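Local coordinates for peroxisomal fatty acid beta-oxidation multifunctional protein MFP2 (Arabidopsis thaliana, PDB 2WTB), which carries out hydration and dehydrogenation steps of peroxisomal fatty acid beta-oxidation, joining enoyl-CoA hydratase and 3-hydroxyacyl-CoA dehydrogenase activities in one chain, at residues A297-P300 against G301-D304; I403-K406 against Q407-A411; V474-L477 against D478-K481; D540-F544 against G545-A549; D676-S680 against K681-S685. All coordinates share one frame; numbering follows the deposited sequence.

Interaction 1 of 5, residues A297-P300 against G301-D304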
loop_
_atom_site.group_PDB
_atom_site.type_symbol
_atom_site.label_atom_id
_atom_site.label_comp_id
_atom_site.label_asym_id
_atom_site.label_seq_id
_atom_site.Cartn_x
_atom_site.Cartn_y
_atom_site.Cartn_z
ATOM N N ALA A 297 -11.148 5.606 -4.278
ATOM C CA ALA A 297 -11.992 6.688 -3.788
ATOM C C ALA A 297 -12.898 7.232 -4.887
ATOM O O ALA A 297 -13.705 8.130 -4.653
ATOM C CB ALA A 297 -11.139 7.801 -3.204
ATOM N N LYS A 298 -12.759 6.683 -6.088
ATOM C CA LYS A 298 -13.585 7.104 -7.212
ATOM C C LYS A 298 -14.790 6.185 -7.384
ATOM O O LYS A 298 -14.689 5.123 -7.995
ATOM C CB LYS A 298 -12.760 7.156 -8.498
ATOM C CG LYS A 298 -13.573 7.463 -9.740
ATOM C CD LYS A 298 -12.681 7.912 -10.883
ATOM C CE LYS A 298 -11.918 9.176 -10.519
ATOM N NZ LYS A 298 -11.053 9.646 -11.636
ATOM N N VAL A 299 -15.927 6.602 -6.836
ATOM C CA VAL A 299 -17.156 5.821 -6.917
ATOM C C VAL A 299 -18.227 6.583 -7.692
ATOM O O VAL A 299 -18.838 7.514 -7.163
ATOM C CB VAL A 299 -17.694 5.484 -5.515
ATOM C CG1 VAL A 299 -18.911 4.572 -5.613
ATOM C CG2 VAL A 299 -16.605 4.845 -4.671
ATOM N N PRO A 300 -18.460 6.186 -8.953
ATOM C CA PRO A 300 -19.425 6.851 -9.836
ATOM C C PRO A 300 -20.812 6.926 -9.213
ATOM O O PRO A 300 -21.247 5.974 -8.560
ATOM C CB PRO A 300 -19.455 5.944 -11.068
ATOM C CG PRO A 300 -18.146 5.248 -11.055
ATOM C CD PRO A 300 -17.811 5.041 -9.611
ATOM N N GLY A 301 -21.494 8.050 -9.418
ATOM C CA GLY A 301 -22.819 8.258 -8.861
ATOM C C GLY A 301 -22.795 8.605 -7.384
ATOM O O GLY A 301 -23.841 8.692 -6.743
ATOM N N VAL A 302 -21.598 8.801 -6.842
ATOM C CA VAL A 302 -21.440 9.159 -5.438
ATOM C C VAL A 302 -20.419 10.280 -5.264
ATOM O O VAL A 302 -20.676 11.260 -4.565
ATOM C CB VAL A 302 -21.009 7.946 -4.588
ATOM C CG1 VAL A 302 -20.491 8.397 -3.227
ATOM C CG2 VAL A 302 -22.161 6.972 -4.430
ATOM N N THR A 303 -19.262 10.131 -5.906
ATOM C CA THR A 303 -18.178 11.097 -5.748
ATOM C C THR A 303 -18.016 12.023 -6.952
ATOM O O THR A 303 -17.064 12.801 -7.020
ATOM C CB THR A 303 -16.834 10.404 -5.465
ATOM O OG1 THR A 303 -16.478 9.568 -6.575
ATOM C CG2 THR A 303 -16.924 9.568 -4.200
ATOM N N ASP A 304 -18.946 11.938 -7.896
ATOM C CA ASP A 304 -18.917 12.801 -9.072
ATOM C C ASP A 304 -20.036 13.844 -9.050
ATOM O O ASP A 304 -20.287 14.506 -10.054
ATOM C CB ASP A 304 -19.012 11.962 -10.349
ATOM C CG ASP A 304 -20.152 10.957 -10.305
ATOM O OD1 ASP A 304 -20.874 10.919 -9.284
ATOM O OD2 ASP A 304 -20.327 10.200 -11.287
#

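Interaction 2 of 5, residues I403-K406 against Q407-A411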
loop_
_atom_site.group_PDB
_atom_site.type_symbol
_atom_site.label_atom_id
_atom_site.label_comp_id
_atom_site.label_asym_id
_atom_site.label_seq_id
_atom_site.Cartn_x
_atom_site.Cartn_y
_atom_site.Cartn_z
ATOM N N ILE A 403 -27.948 -9.118 16.751
ATOM C CA ILE A 403 -28.927 -8.274 16.069
ATOM C C ILE A 403 -29.833 -7.529 17.045
ATOM O O ILE A 403 -29.943 -6.303 16.993
ATOM C CB ILE A 403 -29.808 -9.093 15.109
ATOM C CG1 ILE A 403 -28.939 -9.916 14.157
ATOM C CG2 ILE A 403 -30.741 -8.171 14.336
ATOM C CD1 ILE A 403 -29.728 -10.824 13.238
ATOM N N SER A 404 -30.486 -8.280 17.927
ATOM C CA SER A 404 -31.373 -7.702 18.929
ATOM C C SER A 404 -30.724 -6.511 19.629
ATOM O O SER A 404 -31.355 -5.471 19.823
ATOM C CB SER A 404 -31.766 -8.765 19.958
ATOM O OG SER A 404 -32.470 -8.189 21.044
ATOM N N LEU A 405 -29.456 -6.671 19.995
ATOM C CA LEU A 405 -28.718 -5.642 20.721
ATOM C C LEU A 405 -28.329 -4.457 19.836
ATOM O O LEU A 405 -28.421 -3.304 20.258
ATOM C CB LEU A 405 -27.478 -6.252 21.380
ATOM C CG LEU A 405 -26.403 -5.320 21.946
ATOM C CD1 LEU A 405 -27.005 -4.231 22.820
ATOM C CD2 LEU A 405 -25.382 -6.128 22.727
ATOM N N LYS A 406 -27.894 -4.742 18.610
ATOM C CA LYS A 406 -27.511 -3.685 17.674
ATOM C C LYS A 406 -28.703 -2.808 17.295
ATOM O O LYS A 406 -28.599 -1.581 17.275
ATOM C CB LYS A 406 -26.870 -4.276 16.416
ATOM C CG LYS A 406 -25.381 -4.568 16.538
ATOM C CD LYS A 406 -24.890 -5.378 15.346
ATOM C CE LYS A 406 -23.393 -5.226 15.128
ATOM N NZ LYS A 406 -22.594 -5.794 16.243
ATOM N N GLN A 407 -29.831 -3.442 16.994
ATOM C CA GLN A 407 -31.048 -2.715 16.656
ATOM C C GLN A 407 -31.387 -1.701 17.740
ATOM O O GLN A 407 -31.871 -0.605 17.451
ATOM C CB GLN A 407 -32.219 -3.681 16.467
ATOM C CG GLN A 407 -32.256 -4.366 15.113
ATOM C CD GLN A 407 -33.340 -5.424 15.023
ATOM O OE1 GLN A 407 -33.729 -6.020 16.029
ATOM N NE2 GLN A 407 -33.830 -5.666 13.813
ATOM N N GLN A 408 -31.128 -2.077 18.988
ATOM C CA GLN A 408 -31.438 -1.224 20.130
ATOM C C GLN A 408 -30.471 -0.051 20.236
ATOM O O GLN A 408 -30.868 1.063 20.576
ATOM C CB GLN A 408 -31.426 -2.037 21.428
ATOM C CG GLN A 408 -31.750 -1.223 22.670
ATOM C CD GLN A 408 -33.120 -0.574 22.605
ATOM O OE1 GLN A 408 -34.040 -1.100 21.978
ATOM N NE2 GLN A 408 -33.263 0.575 23.255
ATOM N N ILE A 409 -29.201 -0.307 19.945
ATOM C CA ILE A 409 -28.185 0.735 20.006
ATOM C C ILE A 409 -28.473 1.845 19.001
ATOM O O ILE A 409 -28.292 3.024 19.299
ATOM C CB ILE A 409 -26.775 0.167 19.756
ATOM C CG1 ILE A 409 -26.406 -0.826 20.859
ATOM C CG2 ILE A 409 -25.751 1.290 19.678
ATOM C CD1 ILE A 409 -24.967 -1.275 20.815
ATOM N N PHE A 410 -28.932 1.463 17.815
ATOM C CA PHE A 410 -29.247 2.439 16.776
ATOM C C PHE A 410 -30.551 3.182 17.054
ATOM O O PHE A 410 -30.766 4.289 16.556
ATOM C CB PHE A 410 -29.264 1.779 15.395
ATOM C CG PHE A 410 -27.913 1.714 14.750
ATOM C CD1 PHE A 410 -27.655 2.403 13.578
ATOM C CD2 PHE A 410 -26.887 0.988 15.335
ATOM C CE1 PHE A 410 -26.408 2.354 12.988
ATOM C CE2 PHE A 410 -25.637 0.937 14.750
ATOM C CZ PHE A 410 -25.398 1.622 13.575
ATOM N N ALA A 411 -31.415 2.575 17.859
ATOM C CA ALA A 411 -32.614 3.257 18.321
ATOM C C ALA A 411 -32.212 4.402 19.249
ATOM O O ALA A 411 -32.686 5.529 19.105
ATOM C CB ALA A 411 -33.541 2.289 19.035
#

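Interaction 3 of 5, residues V474-L477 against D478-K481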
loop_
_atom_site.group_PDB
_atom_site.type_symbol
_atom_site.label_atom_id
_atom_site.label_comp_id
_atom_site.label_asym_id
_atom_site.label_seq_id
_atom_site.Cartn_x
_atom_site.Cartn_y
_atom_site.Cartn_z
ATOM N N VAL A 474 -19.191 10.112 1.055
ATOM C CA VAL A 474 -18.143 11.090 0.797
ATOM C C VAL A 474 -17.475 11.517 2.102
ATOM O O VAL A 474 -16.265 11.748 2.143
ATOM C CB VAL A 474 -18.701 12.326 0.059
ATOM C CG1 VAL A 474 -17.789 13.533 0.250
ATOM C CG2 VAL A 474 -18.904 12.015 -1.418
ATOM N N ASP A 475 -18.264 11.613 3.166
ATOM C CA ASP A 475 -17.735 11.967 4.477
ATOM C C ASP A 475 -16.786 10.894 4.992
ATOM O O ASP A 475 -15.632 11.169 5.313
ATOM C CB ASP A 475 -18.874 12.176 5.478
ATOM C CG ASP A 475 -19.627 13.471 5.245
ATOM O OD1 ASP A 475 -19.061 14.385 4.609
ATOM O OD2 ASP A 475 -20.784 13.578 5.701
ATOM N N LEU A 476 -17.287 9.667 5.064
ATOM C CA LEU A 476 -16.518 8.539 5.574
ATOM C C LEU A 476 -15.297 8.277 4.699
ATOM O O LEU A 476 -14.202 8.030 5.198
ATOM C CB LEU A 476 -17.407 7.296 5.632
ATOM C CG LEU A 476 -17.065 6.269 6.705
ATOM C CD1 LEU A 476 -16.425 6.951 7.892
ATOM C CD2 LEU A 476 -18.317 5.522 7.118
ATOM N N LEU A 477 -15.501 8.343 3.389
ATOM C CA LEU A 477 -14.425 8.189 2.421
ATOM C C LEU A 477 -13.265 9.117 2.765
ATOM O O LEU A 477 -12.099 8.774 2.570
ATOM C CB LEU A 477 -14.947 8.494 1.017
ATOM C CG LEU A 477 -14.288 7.825 -0.188
ATOM C CD1 LEU A 477 -13.985 6.363 0.096
ATOM C CD2 LEU A 477 -15.188 7.961 -1.406
ATOM N N ASP A 478 -13.596 10.293 3.291
ATOM C CA ASP A 478 -12.592 11.296 3.625
ATOM C C ASP A 478 -11.950 11.021 4.979
ATOM O O ASP A 478 -10.755 11.257 5.167
ATOM C CB ASP A 478 -13.212 12.692 3.625
ATOM C CG ASP A 478 -12.178 13.783 3.470
ATOM O OD1 ASP A 478 -11.439 13.756 2.463
ATOM O OD2 ASP A 478 -12.107 14.669 4.349
ATOM N N VAL A 479 -12.750 10.537 5.924
ATOM C CA VAL A 479 -12.238 10.177 7.239
ATOM C C VAL A 479 -11.221 9.048 7.119
ATOM O O VAL A 479 -10.181 9.059 7.778
ATOM C CB VAL A 479 -13.369 9.745 8.191
ATOM C CG1 VAL A 479 -12.810 8.941 9.352
ATOM C CG2 VAL A 479 -14.122 10.961 8.694
ATOM N N GLY A 480 -11.526 8.076 6.267
ATOM C CA GLY A 480 -10.624 6.968 6.026
ATOM C C GLY A 480 -9.251 7.451 5.606
ATOM O O GLY A 480 -8.232 6.967 6.101
ATOM N N LYS A 481 -9.225 8.415 4.691
ATOM C CA LYS A 481 -7.972 8.983 4.215
ATOM C C LYS A 481 -7.252 9.724 5.340
ATOM O O LYS A 481 -6.026 9.665 5.450
ATOM C CB LYS A 481 -8.226 9.922 3.035
ATOM C CG LYS A 481 -6.967 10.511 2.426
ATOM C CD LYS A 481 -7.277 11.298 1.164
ATOM C CE LYS A 481 -6.004 11.828 0.522
ATOM N NZ LYS A 481 -6.275 12.546 -0.755
#

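Interaction 4 of 5, residues D540-F544 against G545-A549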
loop_
_atom_site.group_PDB
_atom_site.type_symbol
_atom_site.label_atom_id
_atom_site.label_comp_id
_atom_site.label_asym_id
_atom_site.label_seq_id
_atom_site.Cartn_x
_atom_site.Cartn_y
_atom_site.Cartn_z
ATOM N N ASP A 540 -5.115 -20.715 12.153
ATOM C CA ASP A 540 -4.764 -20.837 13.563
ATOM C C ASP A 540 -4.489 -19.465 14.171
ATOM O O ASP A 540 -4.786 -19.225 15.340
ATOM N N LEU A 541 -3.924 -18.568 13.367
ATOM C CA LEU A 541 -3.598 -17.220 13.821
ATOM C C LEU A 541 -4.854 -16.415 14.129
ATOM O O LEU A 541 -4.925 -15.716 15.140
ATOM C CB LEU A 541 -2.765 -16.487 12.769
ATOM C CG LEU A 541 -2.351 -15.061 13.136
ATOM C CD1 LEU A 541 -1.286 -15.081 14.219
ATOM C CD2 LEU A 541 -1.859 -14.307 11.913
ATOM N N VAL A 542 -5.839 -16.511 13.242
ATOM C CA VAL A 542 -7.104 -15.806 13.410
ATOM C C VAL A 542 -7.841 -16.297 14.651
ATOM O O VAL A 542 -8.599 -15.553 15.275
ATOM C CB VAL A 542 -8.008 -15.983 12.169
ATOM C CG1 VAL A 542 -9.424 -15.510 12.461
ATOM C CG2 VAL A 542 -7.422 -15.241 10.976
ATOM N N GLY A 543 -7.600 -17.553 15.013
ATOM C CA GLY A 543 -8.280 -18.166 16.138
ATOM C C GLY A 543 -9.469 -18.978 15.668
ATOM O O GLY A 543 -10.393 -18.438 15.059
ATOM N N PHE A 544 -9.442 -20.276 15.944
ATOM C CA PHE A 544 -10.499 -21.182 15.505
ATOM C C PHE A 544 -11.891 -20.624 15.792
ATOM O O PHE A 544 -12.803 -20.764 14.978
ATOM C CB PHE A 544 -10.332 -22.556 16.159
ATOM C CG PHE A 544 -9.133 -23.319 15.671
ATOM C CD1 PHE A 544 -7.860 -22.987 16.103
ATOM C CD2 PHE A 544 -9.280 -24.370 14.782
ATOM C CE1 PHE A 544 -6.757 -23.687 15.654
ATOM C CE2 PHE A 544 -8.182 -25.074 14.331
ATOM C CZ PHE A 544 -6.919 -24.733 14.767
ATOM N N GLY A 545 -12.046 -19.989 16.950
ATOM C CA GLY A 545 -13.323 -19.420 17.340
ATOM C C GLY A 545 -13.795 -18.331 16.398
ATOM O O GLY A 545 -14.987 -18.211 16.120
ATOM N N VAL A 546 -12.852 -17.533 15.906
ATOM C CA VAL A 546 -13.166 -16.439 14.994
ATOM C C VAL A 546 -13.377 -16.944 13.573
ATOM O O VAL A 546 -14.375 -16.619 12.928
ATOM C CB VAL A 546 -12.045 -15.386 14.979
ATOM C CG1 VAL A 546 -12.372 -14.278 13.991
ATOM C CG2 VAL A 546 -11.834 -14.820 16.374
ATOM N N ALA A 547 -12.427 -17.740 13.091
ATOM C CA ALA A 547 -12.482 -18.279 11.739
ATOM C C ALA A 547 -13.769 -19.058 11.499
ATOM O O ALA A 547 -14.336 -19.017 10.409
ATOM C CB ALA A 547 -11.272 -19.160 11.470
ATOM N N ILE A 548 -14.229 -19.765 12.526
ATOM C CA ILE A 548 -15.431 -20.578 12.406
ATOM C C ILE A 548 -16.690 -19.731 12.571
ATOM O O ILE A 548 -17.761 -20.097 12.092
ATOM C CB ILE A 548 -15.438 -21.735 13.428
ATOM C CG1 ILE A 548 -16.399 -22.839 12.981
ATOM C CG2 ILE A 548 -15.795 -21.225 14.817
ATOM C CD1 ILE A 548 -16.459 -24.013 13.933
ATOM N N ALA A 549 -16.554 -18.595 13.246
ATOM C CA ALA A 549 -17.685 -17.702 13.472
ATOM C C ALA A 549 -17.984 -16.859 12.236
ATOM O O ALA A 549 -19.139 -16.541 11.952
ATOM C CB ALA A 549 -17.425 -16.809 14.675
#

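Interaction 5 of 5, residues D676-S680 against K681-S685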
loop_
_atom_site.group_PDB
_atom_site.type_symbol
_atom_site.label_atom_id
_atom_site.label_comp_id
_atom_site.label_asym_id
_atom_site.label_seq_id
_atom_site.Cartn_x
_atom_site.Cartn_y
_atom_site.Cartn_z
ATOM N N ASP A 676 -6.767 -12.458 -14.873
ATOM C CA ASP A 676 -6.611 -12.129 -16.286
ATOM C C ASP A 676 -5.182 -12.378 -16.753
ATOM O O ASP A 676 -4.921 -12.508 -17.950
ATOM C CB ASP A 676 -7.012 -10.681 -16.553
ATOM C CG ASP A 676 -8.504 -10.522 -16.768
ATOM O OD1 ASP A 676 -9.025 -9.406 -16.553
ATOM O OD2 ASP A 676 -9.156 -11.517 -17.153
ATOM N N SER A 677 -4.259 -12.445 -15.800
ATOM C CA SER A 677 -2.864 -12.724 -16.101
ATOM C C SER A 677 -2.706 -14.169 -16.564
ATOM O O SER A 677 -1.756 -14.509 -17.272
ATOM C CB SER A 677 -1.993 -12.465 -14.872
ATOM O OG SER A 677 -0.638 -12.782 -15.134
ATOM N N ILE A 678 -3.651 -15.011 -16.159
ATOM C CA ILE A 678 -3.639 -16.423 -16.515
ATOM C C ILE A 678 -4.558 -16.694 -17.699
ATOM O O ILE A 678 -4.273 -17.550 -18.537
ATOM C CB ILE A 678 -4.069 -17.300 -15.325
ATOM C CG1 ILE A 678 -3.048 -17.189 -14.193
ATOM C CG2 ILE A 678 -4.228 -18.751 -15.755
ATOM C CD1 ILE A 678 -3.403 -18.009 -12.980
ATOM N N GLY A 679 -5.660 -15.955 -17.765
ATOM C CA GLY A 679 -6.618 -16.108 -18.845
ATOM C C GLY A 679 -7.927 -16.703 -18.368
ATOM O O GLY A 679 -7.944 -17.747 -17.716
ATOM N N SER A 680 -9.028 -16.035 -18.693
ATOM C CA SER A 680 -10.349 -16.483 -18.270
ATOM C C SER A 680 -10.691 -17.854 -18.846
ATOM O O SER A 680 -11.264 -18.698 -18.158
ATOM C CB SER A 680 -11.416 -15.467 -18.676
ATOM O OG SER A 680 -11.468 -15.319 -20.084
ATOM N N LYS A 681 -10.340 -18.070 -20.110
ATOM C CA LYS A 681 -10.638 -19.331 -20.779
ATOM C C LYS A 681 -10.008 -20.512 -20.042
ATOM O O LYS A 681 -10.631 -21.561 -19.887
ATOM C CB LYS A 681 -10.173 -19.291 -22.237
ATOM C CG LYS A 681 -10.807 -20.356 -23.118
ATOM C CD LYS A 681 -10.678 -20.001 -24.590
ATOM C CE LYS A 681 -11.552 -20.899 -25.449
ATOM N NZ LYS A 681 -11.574 -20.458 -26.871
ATOM N N TYR A 682 -8.772 -20.331 -19.586
ATOM C CA TYR A 682 -8.092 -21.346 -18.792
ATOM C C TYR A 682 -8.810 -21.566 -17.462
ATOM O O TYR A 682 -9.266 -22.670 -17.168
ATOM C CB TYR A 682 -6.641 -20.938 -18.539
ATOM C CG TYR A 682 -5.857 -21.931 -17.709
ATOM C CD1 TYR A 682 -5.054 -22.890 -18.314
ATOM C CD2 TYR A 682 -5.917 -21.906 -16.322
ATOM C CE1 TYR A 682 -4.334 -23.798 -17.559
ATOM C CE2 TYR A 682 -5.202 -22.810 -15.559
ATOM C CZ TYR A 682 -4.412 -23.754 -16.183
ATOM O OH TYR A 682 -3.700 -24.655 -15.425
ATOM N N ILE A 683 -8.902 -20.506 -16.664
ATOM C CA ILE A 683 -9.574 -20.566 -15.367
ATOM C C ILE A 683 -10.961 -21.198 -15.482
ATOM O O ILE A 683 -11.363 -21.990 -14.633
ATOM C CB ILE A 683 -9.698 -19.164 -14.729
ATOM C CG1 ILE A 683 -8.312 -18.560 -14.500
ATOM C CG2 ILE A 683 -10.467 -19.234 -13.418
ATOM C CD1 ILE A 683 -8.336 -17.224 -13.790
ATOM N N TYR A 684 -11.683 -20.839 -16.538
ATOM C CA TYR A 684 -13.003 -21.401 -16.794
ATOM C C TYR A 684 -12.914 -22.899 -17.063
ATOM O O TYR A 684 -13.519 -23.703 -16.354
ATOM C CB TYR A 684 -13.660 -20.687 -17.978
ATOM C CG TYR A 684 -14.952 -21.315 -18.458
ATOM C CD1 TYR A 684 -16.071 -21.365 -17.636
ATOM C CD2 TYR A 684 -15.057 -21.839 -19.739
ATOM C CE1 TYR A 684 -17.254 -21.933 -18.073
ATOM C CE2 TYR A 684 -16.237 -22.406 -20.185
ATOM C CZ TYR A 684 -17.332 -22.450 -19.349
ATOM O OH TYR A 684 -18.509 -23.014 -19.789
ATOM N N SER A 685 -12.148 -23.264 -18.087
ATOM C CA SER A 685 -11.992 -24.659 -18.481
ATOM C C SER A 685 -11.548 -25.537 -17.316
ATOM O O SER A 685 -12.019 -26.665 -17.160
ATOM C CB SER A 685 -10.989 -24.776 -19.633
ATOM O OG SER A 685 -10.740 -26.134 -19.960
#

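Interaction 1 of 5, residues A297-P300 against G301-D304
This is a tight local turn, gripped by backbone and side-chain hydrogen bonds between Val-299 and Thr-303, in the loop that leads from helix 281-294 to strand 315-318. The carbonyl of Val-299 is the hub. Thr-303 N donates to Val-299 O over 2.9 Å with an N-H...O angle of 162°, and Val-302 N adds a weak bond of 3.1 Å to the same Val-299 O. Thr-303 answers with its side chain: OG1 sits between its own backbone N and carbonyl carbon (chi1 62°), which swings the hydroxyl back over the turn to accept Val-299 N at 3.0 Å. Its methyl, CG2, meanwhile rests 3.6 Å from Ala-297 O. Val-299 and Val-302 run side by side and point the same way, with Val-299 CG1 4.1 Å from Val-302 CB, and both also touch Arg-464 of strand 459-464. At the outer corner the carboxylate of Asp-304 folds back onto the peptide nitrogen of Gly-301. Gly-301 N points almost straight at Asp-304 OD2, 3.1 Å away, and meets it on the syn side though out of the carboxylate plane; its bond to Asp-304 OD1 is weak. Lys-298 O, on the chain entering the turn, accepts a hydrogen bond from Lys-650 NZ. Pro-300 with an extended backbone, followed by Gly-301 at positive phi (77°), is the signature of a type II beta turn, here spanning Val-299 to Val-302 and extended by one residue through the Thr-303 bond.

Interaction 2 of 5, residues I403-K406 against Q407-A411
Gln-407 sets its CG anti to the carbonyl carbon (chi1 -80°) and then runs extended, which lays its amide beside the Ile-403 side chain one helical turn earlier. The Ile-403 branch that meets it is CG2, held anti to the backbone N, and it lies 3.8 Å from Gln-407 CD. The two side chains point the same way, while the amide nitrogen NE2 is hydrogen-bonded to Lys-434 O. In the backbone, Gln-407 N donates almost in line to Ile-403 O, at 2.9 Å and 178°. The next pair along is apolar: Leu-405 reaches forward to put CD1 4.0 Å from Ile-409 CG1, the side chains crossing at a slant. Ile-409 CG1 also lies 3.2 Å from Leu-405 O. That carbonyl takes the N-H of Ile-409 and, more weakly, that of Gln-408. Phe-410 N bonds to Lys-406 O at 3.1 Å, continuing the helical pattern. Lys-406 turns its amine off the helix, bending at its last torsion, to a salt bridge with Glu-397 and a hydrogen bond to Ile-400 O. Helix 403-416 is the crossover of a beta-alpha-beta unit in the Rossmann-type NAD-binding domain: Phe-410 packs on strands 394-397 and 422-425, Ile-409 on the first of these, and Ile-435 of helix 432-435 covers Lys-406 and Phe-410.

Interaction 3 of 5, residues V474-L477 against D478-K481
Val-479 shows how this turn of helix packs against its own preceding turn, beside Leu-476 and Asp-475. Its CB sits 3.5 Å from Leu-476 O and also takes the apolar touch of the Leu-476 side chain, whose CD1 is 4.2 Å away. Of the two methyls, CG2 lies beside the backbone N, 3.7 Å from Asp-475 O. The other, CG1, is anti to the backbone N (chi1 161°) and comes no nearer than 4.4 Å to Leu-476 CD1. Beyond the helix, Val-479 packs on Ile-312 and Tyr-336. Helix 470-482 is the connection of a beta-alpha-beta unit between strands 459-464 and 486-491 in the NAD-binding domain, and Leu-476 faces the sheet, touching Val-446, Ala-448 and Ile-462. The backbone bonds are uneven. Asp-478 N divides itself between Val-474 O and Asp-475 O, both weakly, whereas Val-479 N reaches Asp-475 O at 3.0 Å in the carbonyl plane. Straighter still, Gly-480 N bonds to Leu-476 O over 2.9 Å. The carboxylate of buried Asp-475 is held at both oxygens, OD2 in a salt bridge with Arg-310 and OD1 by Gln-471 NE2, while Asp-478 CB lies 3.3 Å from Asp-475 O.

Interaction 4 of 5, residues D540-F544 against G545-A549
Val-542 and Val-546 meet across a helix-to-helix corner in the C-terminal domain of the dehydrogenase region, where helix 535-542 stops and helix 544-557 starts with just Gly-543 between them. That glycine, with phi of 97°, leaves the helical path of the first helix and is also the N-cap residue of the second. Val-542, the last residue before the break, points its side chain toward the new helix. Its CG1, anti to the backbone N (chi1 168°), lies 3.5 Å from Val-546 CG1, and the two side chains cross at about a right angle. The same methyl of Val-542 reaches Ala-547 CB at 4.2 Å. Val-546 keeps its other branch against the backbone of the first helix, CG2 being 3.5 Å from Val-542 O. Phe-544, which opens the second helix, faces the other way: its ring packs on Ile-568 and Gln-572 of helix 567-572. The hydrogen bonds of the second helix begin at Gly-543 O, which has two donors, Val-546 N weakly and Ala-547 N nearly straight on at 2.9 Å. Ile-548 packs on the same helix 567-572, at Pro-569 and Gln-572, so one neighbouring helix covers two successive turns of this one. Phe-544 O, in turn, receives Ile-548 N at 3.0 Å, with the donor tilted 31° from the carbonyl plane.

Interaction 5 of 5, residues D676-S680 against K681-S685
Gly-679 turns the chain with a positive phi of 111° between helix 671-678 and helix 680-694, and its carbonyl O then takes Ile-683 N at 3.1 Å, in the carbonyl plane, as one of the first bonds of the new helix. One residue on, Tyr-684 N bonds to Ser-680 O over 2.7 Å. The side chain bridging the bend is that of Ile-678, which points toward the second helix. Its CG2, anti to the backbone N, nears the Tyr-682 ring at a slant, 3.6 Å from CD2, and lies 4.3 Å from Ile-683 CG1. Ile-683 CG1 itself drops to 3.3 Å from Gly-679 O, flanking the hydrogen bond from its own N-H. Ser-680 holds OG between its backbone N and carbonyl carbon (chi1 62°), and the hydroxyl is spent on Val-712 O. The Tyr-682 hydroxyl is hydrogen-bonded to Glu-629 of helix 624-644. The bend is thus wedged between two parts of the fold: helix 624-644 lies against Ile-678, Tyr-682 and Ile-683 through Phe-633, while helix 702-710 packs on Tyr-684, and the chain beyond it returns so that Leu-714 N and Ser-715 N bond to the carboxylate of Asp-676.

Following the chain from the N terminus, the five contacts come strictly in series; none nests within or crosses another, and each closes only a turn of a few residues. Interaction 1 lies in the loop between helix 281-294 and strand 315-318, and interactions 2 and 3 sit on two crossover helices of the NAD-binding domain, their centres about 25 Å apart. Interactions 4 and 5 are both glycine-marked joints between consecutive helices, with centres about 32 Å apart. The direct touch is between interactions 1 and 3, where Thr-303 and Ala-297 meet Leu-477 and Val-302 meets Val-474, seating the incoming loop on helix 470-482.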